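Local coordinates for MSM0271 protein (Mycobacterium smegmatis, PDB 5SUH) that forms a double-ringed trimeric shell protein of a mycobacterial microcompartment and perhaps helps control passage of small molecules across the shell, at residues R138-D143 against E175-L180; Y98-F103 against Q202-A207. All blocks are in the same frame, centred on the assembly; numbering follows the deposited sequence.

Contact 1: R138-D143 against E175-L180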
# COMPACT_ATOMS: atom_id res chain seq x y z
N ARG A 138 -9.88 -25.81 -17.48
CA ARG A 138 -10.97 -25.30 -18.30
C ARG A 138 -10.59 -23.95 -18.87
O ARG A 138 -10.32 -23.01 -18.12
CB ARG A 138 -12.27 -25.16 -17.51
CG ARG A 138 -13.34 -24.44 -18.32
CD ARG A 138 -14.74 -24.92 -17.98
NE ARG A 138 -15.10 -24.64 -16.59
CZ ARG A 138 -15.78 -23.56 -16.20
NH1 ARG A 138 -16.18 -22.66 -17.10
NH2 ARG A 138 -16.06 -23.39 -14.91
N VAL A 139 -10.55 -23.87 -20.19
CA VAL A 139 -10.23 -22.63 -20.87
C VAL A 139 -11.42 -21.67 -20.89
O VAL A 139 -12.52 -22.04 -21.30
CB VAL A 139 -9.77 -22.94 -22.26
CG1 VAL A 139 -9.65 -21.67 -23.05
CG2 VAL A 139 -8.42 -23.68 -22.17
N LEU A 140 -11.22 -20.45 -20.39
CA LEU A 140 -12.31 -19.46 -20.28
C LEU A 140 -12.29 -18.46 -21.44
O LEU A 140 -13.33 -18.01 -21.88
CB LEU A 140 -12.22 -18.68 -18.96
CG LEU A 140 -12.42 -19.50 -17.66
CD1 LEU A 140 -12.31 -18.65 -16.40
CD2 LEU A 140 -13.74 -20.21 -17.71
N PHE A 141 -11.10 -18.11 -21.91
CA PHE A 141 -10.94 -17.13 -22.97
C PHE A 141 -9.49 -17.13 -23.50
O PHE A 141 -8.55 -17.42 -22.77
CB PHE A 141 -11.33 -15.72 -22.46
CG PHE A 141 -11.33 -14.66 -23.53
CD1 PHE A 141 -12.45 -14.49 -24.36
CD2 PHE A 141 -10.22 -13.83 -23.73
CE1 PHE A 141 -12.46 -13.52 -25.36
CE2 PHE A 141 -10.22 -12.86 -24.73
CZ PHE A 141 -11.34 -12.72 -25.56
N HIS A 142 -9.34 -16.86 -24.79
CA HIS A 142 -8.03 -16.50 -25.35
C HIS A 142 -8.24 -15.66 -26.62
O HIS A 142 -9.28 -15.74 -27.28
CB HIS A 142 -7.14 -17.74 -25.61
CG HIS A 142 -7.73 -18.73 -26.56
ND1 HIS A 142 -7.90 -18.47 -27.91
CD2 HIS A 142 -8.18 -19.99 -26.37
CE1 HIS A 142 -8.44 -19.52 -28.49
NE2 HIS A 142 -8.61 -20.46 -27.59
N ASP A 143 -7.25 -14.81 -26.92
CA ASP A 143 -7.29 -13.94 -28.08
C ASP A 143 -5.91 -13.34 -28.37
O ASP A 143 -5.07 -13.25 -27.46
CB ASP A 143 -8.29 -12.81 -27.86
CG ASP A 143 -8.75 -12.16 -29.16
OD1 ASP A 143 -8.38 -12.63 -30.27
OD2 ASP A 143 -9.49 -11.16 -29.06
N GLU A 175 -7.02 -17.02 -20.51
CA GLU A 175 -7.66 -17.16 -19.23
C GLU A 175 -8.15 -18.60 -19.01
O GLU A 175 -8.78 -19.18 -19.90
CB GLU A 175 -8.83 -16.16 -19.10
CG GLU A 175 -9.42 -16.10 -17.68
CD GLU A 175 -10.46 -14.99 -17.49
OE1 GLU A 175 -10.97 -14.43 -18.48
OE2 GLU A 175 -10.75 -14.68 -16.32
N MET A 176 -7.92 -19.13 -17.81
CA MET A 176 -8.25 -20.52 -17.46
C MET A 176 -8.68 -20.66 -16.00
O MET A 176 -8.46 -19.74 -15.18
CB MET A 176 -7.04 -21.41 -17.69
CG MET A 176 -5.88 -20.97 -16.78
SD MET A 176 -4.30 -21.11 -17.57
CE MET A 176 -4.35 -19.72 -18.69
N THR A 177 -9.24 -21.82 -15.66
CA THR A 177 -9.52 -22.12 -14.27
C THR A 177 -9.43 -23.65 -14.01
O THR A 177 -9.80 -24.45 -14.88
CB THR A 177 -10.89 -21.55 -13.81
OG1 THR A 177 -10.98 -21.67 -12.39
CG2 THR A 177 -12.12 -22.24 -14.47
N PRO A 178 -8.89 -24.07 -12.84
CA PRO A 178 -8.33 -23.29 -11.72
C PRO A 178 -7.13 -22.40 -12.08
O PRO A 178 -6.34 -22.71 -12.97
CB PRO A 178 -7.88 -24.36 -10.71
CG PRO A 178 -8.59 -25.61 -11.11
CD PRO A 178 -8.79 -25.52 -12.61
N ALA A 179 -6.99 -21.31 -11.34
CA ALA A 179 -6.04 -20.26 -11.61
C ALA A 179 -4.58 -20.72 -11.65
O ALA A 179 -3.78 -20.14 -12.39
CB ALA A 179 -6.20 -19.13 -10.56
N LEU A 180 -4.22 -21.73 -10.86
CA LEU A 180 -2.81 -22.03 -10.70
C LEU A 180 -2.22 -22.65 -11.97
O LEU A 180 -0.99 -22.62 -12.18
CB LEU A 180 -2.57 -22.94 -9.49
CG LEU A 180 -1.12 -23.00 -8.97
CD1 LEU A 180 -0.56 -21.59 -8.80
CD2 LEU A 180 -0.99 -23.77 -7.68
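Glu175 O is gripped by two neighbouring amides, Leu140 N at 2.8 Å and, less closely, Phe141 N at 3.3 Å, both arriving from the same face of its carbonyl plane. This shared acceptor defines a classic beta bulge in the second BMC repeat, where strand 138-145, outermost within this chain in a four-stranded antiparallel sheet, pairs with strand 170-177. Leu140 is the extra residue; beyond it Glu175 N bonds Phe141 O at 2.8 Å. On the other flank, Arg138 N reaches Thr177 O at 2.9 Å.

The bulge throws Leu140 across the partner strand, its CB 4.0 Å from Glu175 CG and its CD1 4.1 Å from Thr177 CG2. That methyl also lies against one face of the Arg138 guanidinium, near its rim, because the bent arginine chain folds alongside the threonine. Glu175 CG stands anti to the backbone N (chi1 -171°), and the extended chain carries OE2 to a salt bridge with Arg209 NE of the same chain and OE1 to a hydrogen bond from Leu76 N of the second subunit. Leu140 thus packs on the aliphatic part of a glutamate whose buried carboxylate Arg209 and the Leu76 amide probably help to keep ionised.

Contact 2: Y98-F103 against Q202-A207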
# COMPACT_ATOMS: atom_id res chain seq x y z
N TYR A 98 0.05 -18.98 0.21
CA TYR A 98 -0.98 -17.97 0.36
C TYR A 98 -2.38 -18.56 0.47
O TYR A 98 -2.71 -19.54 -0.21
CB TYR A 98 -0.92 -16.97 -0.80
CG TYR A 98 -1.72 -15.71 -0.57
CD1 TYR A 98 -1.33 -14.77 0.39
CD2 TYR A 98 -2.86 -15.45 -1.33
CE1 TYR A 98 -2.07 -13.62 0.61
CE2 TYR A 98 -3.61 -14.29 -1.11
CZ TYR A 98 -3.20 -13.39 -0.14
OH TYR A 98 -3.93 -12.24 0.06
N VAL A 99 -3.18 -17.97 1.36
CA VAL A 99 -4.60 -18.31 1.59
C VAL A 99 -5.49 -17.18 1.03
O VAL A 99 -5.53 -16.06 1.55
CB VAL A 99 -4.89 -18.54 3.10
CG1 VAL A 99 -6.39 -18.68 3.35
CG2 VAL A 99 -4.13 -19.77 3.65
N GLU A 100 -6.22 -17.49 -0.03
CA GLU A 100 -6.98 -16.52 -0.83
C GLU A 100 -8.44 -16.46 -0.31
O GLU A 100 -8.72 -17.05 0.73
CB GLU A 100 -6.86 -16.94 -2.30
CG GLU A 100 -7.37 -15.99 -3.35
CD GLU A 100 -8.65 -16.46 -3.98
OE1 GLU A 100 -9.09 -17.59 -3.70
OE2 GLU A 100 -9.21 -15.69 -4.77
N ARG A 101 -9.35 -15.74 -0.98
CA ARG A 101 -10.77 -15.68 -0.58
C ARG A 101 -11.41 -17.05 -0.45
O ARG A 101 -12.15 -17.29 0.53
CB ARG A 101 -11.60 -14.85 -1.57
CG ARG A 101 -13.07 -14.74 -1.19
CD ARG A 101 -13.86 -13.85 -2.12
NE ARG A 101 -15.25 -13.71 -1.69
CZ ARG A 101 -15.66 -12.88 -0.73
NH1 ARG A 101 -14.79 -12.13 -0.08
NH2 ARG A 101 -16.95 -12.82 -0.39
N GLN A 102 -11.12 -17.94 -1.40
CA GLN A 102 -11.66 -19.31 -1.47
C GLN A 102 -10.61 -20.44 -1.38
O GLN A 102 -10.88 -21.48 -0.78
CB GLN A 102 -12.46 -19.49 -2.76
CG GLN A 102 -13.75 -18.69 -2.80
CD GLN A 102 -14.54 -18.91 -4.09
OE1 GLN A 102 -14.18 -18.42 -5.16
NE2 GLN A 102 -15.63 -19.64 -3.97
N PHE A 103 -9.42 -20.25 -1.98
CA PHE A 103 -8.47 -21.35 -2.16
C PHE A 103 -7.08 -21.14 -1.54
O PHE A 103 -6.67 -20.00 -1.31
CB PHE A 103 -8.30 -21.63 -3.65
CG PHE A 103 -9.60 -21.67 -4.40
CD1 PHE A 103 -10.59 -22.60 -4.06
CD2 PHE A 103 -9.84 -20.80 -5.46
CE1 PHE A 103 -11.81 -22.65 -4.75
CE2 PHE A 103 -11.05 -20.84 -6.16
CZ PHE A 103 -12.04 -21.77 -5.81
N GLN A 202 -1.19 -14.03 -13.65
CA GLN A 202 -2.00 -14.04 -12.43
C GLN A 202 -2.38 -15.49 -12.10
O GLN A 202 -3.21 -16.08 -12.79
CB GLN A 202 -3.24 -13.19 -12.61
CG GLN A 202 -3.78 -12.57 -11.33
CD GLN A 202 -5.13 -11.88 -11.53
OE1 GLN A 202 -5.32 -11.11 -12.48
NE2 GLN A 202 -6.06 -12.15 -10.62
N MET A 203 -1.76 -16.08 -11.08
CA MET A 203 -2.01 -17.49 -10.80
C MET A 203 -2.84 -17.77 -9.53
O MET A 203 -2.99 -18.92 -9.12
CB MET A 203 -0.69 -18.26 -10.76
CG MET A 203 0.22 -17.92 -9.65
SD MET A 203 1.76 -18.79 -9.88
CE MET A 203 2.45 -17.82 -11.17
N ILE A 204 -3.35 -16.72 -8.89
CA ILE A 204 -4.11 -16.82 -7.65
C ILE A 204 -5.49 -16.17 -7.77
O ILE A 204 -5.59 -15.00 -8.11
CB ILE A 204 -3.39 -16.15 -6.49
CG1 ILE A 204 -2.05 -16.82 -6.23
CG2 ILE A 204 -4.24 -16.20 -5.25
CD1 ILE A 204 -1.21 -16.05 -5.22
N GLY A 205 -6.55 -16.92 -7.45
CA GLY A 205 -7.91 -16.40 -7.53
C GLY A 205 -8.92 -17.39 -8.10
O GLY A 205 -8.68 -18.60 -8.20
N ALA A 206 -10.06 -16.87 -8.53
CA ALA A 206 -11.06 -17.71 -9.18
C ALA A 206 -10.62 -18.12 -10.60
O ALA A 206 -10.98 -19.20 -11.07
CB ALA A 206 -12.38 -17.01 -9.22
N ALA A 207 -9.82 -17.28 -11.27
CA ALA A 207 -9.35 -17.58 -12.65
C ALA A 207 -7.92 -17.12 -12.84
O ALA A 207 -7.48 -16.17 -12.21
CB ALA A 207 -10.24 -16.92 -13.71
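Glu100 and Gly205 bring two irregular backbone turns together, their CA atoms 6.8 Å apart, the first turn joining strands 93-99 and 104-110 and the second joining strands 197-202 and 208-214. Within the first, Glu100 N bonds Phe103 O at 2.9 Å and closes the turn. Gly205, at phi 139° and psi -162°, takes a conformation that suits a residue lacking CB, since a CB would press on the carbonyl O of Ile204.

Glu100 and Ile204 carry much of the contact. Glu100 CG is anti to the backbone N (chi1 -171°), and the chain then bends at chi2, laying the carboxylate beside the glycine: Glu100 CD lies 3.6 Å from Gly205 CA. Glu100 OE1 is turned back on its own turn, where Phe103 N meets it nearly along the C-O axis at 3.2 Å. Gln102 N comes to Glu100 OE1 from above the carboxylate plane at 3.1 Å. Glu100 OE2 turns outward from the chain, to a salt bridge with Arg101 NH1 of the second subunit.

Ile204 supplies the apolar half. Its CG2 lies 3.7 Å from Glu100 CG, the two side chains running alongside one another with opposite headings, and 4.2 Å from Tyr98 CD2. A methyl suits this spot because what it meets across the contact is carbon: CB and CG of Glu100 and the Tyr98 ring. Phe103 turns its ring edge to the other loop, CD2 standing 3.7 Å from Gly205 O near the ring plane, while Gln102 CB sits over the centre of one ring face.

The carboxylate therefore bonds the amides of its own turn and Arg101 of the second subunit, and merely rests against Gly205 of the other repeat. Amides and Arg101 should together stabilise its negative charge, coupling the shape of this turn to the subunit interface.

Contacts 1 and 2 have centres about 14 Å apart and meet where residues 175-180 run beside the turn 202-207. Thr177 OG1 lies 2.8 Å from Ala206 O, probably a hydrogen bond, and Ala179 CB packs 3.5 Å from Gly205 O, so the end of strand 170-177 and the loop after it lie against the turn that Glu100 meets in contact 2. Contact 1 stays within the second BMC repeat, whereas contact 2 joins both repeats. Arg209 extends the relation: it pairs with Glu175 in its own chain, and Arg209 of the third subunit bonds Glu100 O. The same arginine position thus serves contact 1 within a chain and contact 2 between subunits, and both contacts border subunit interfaces.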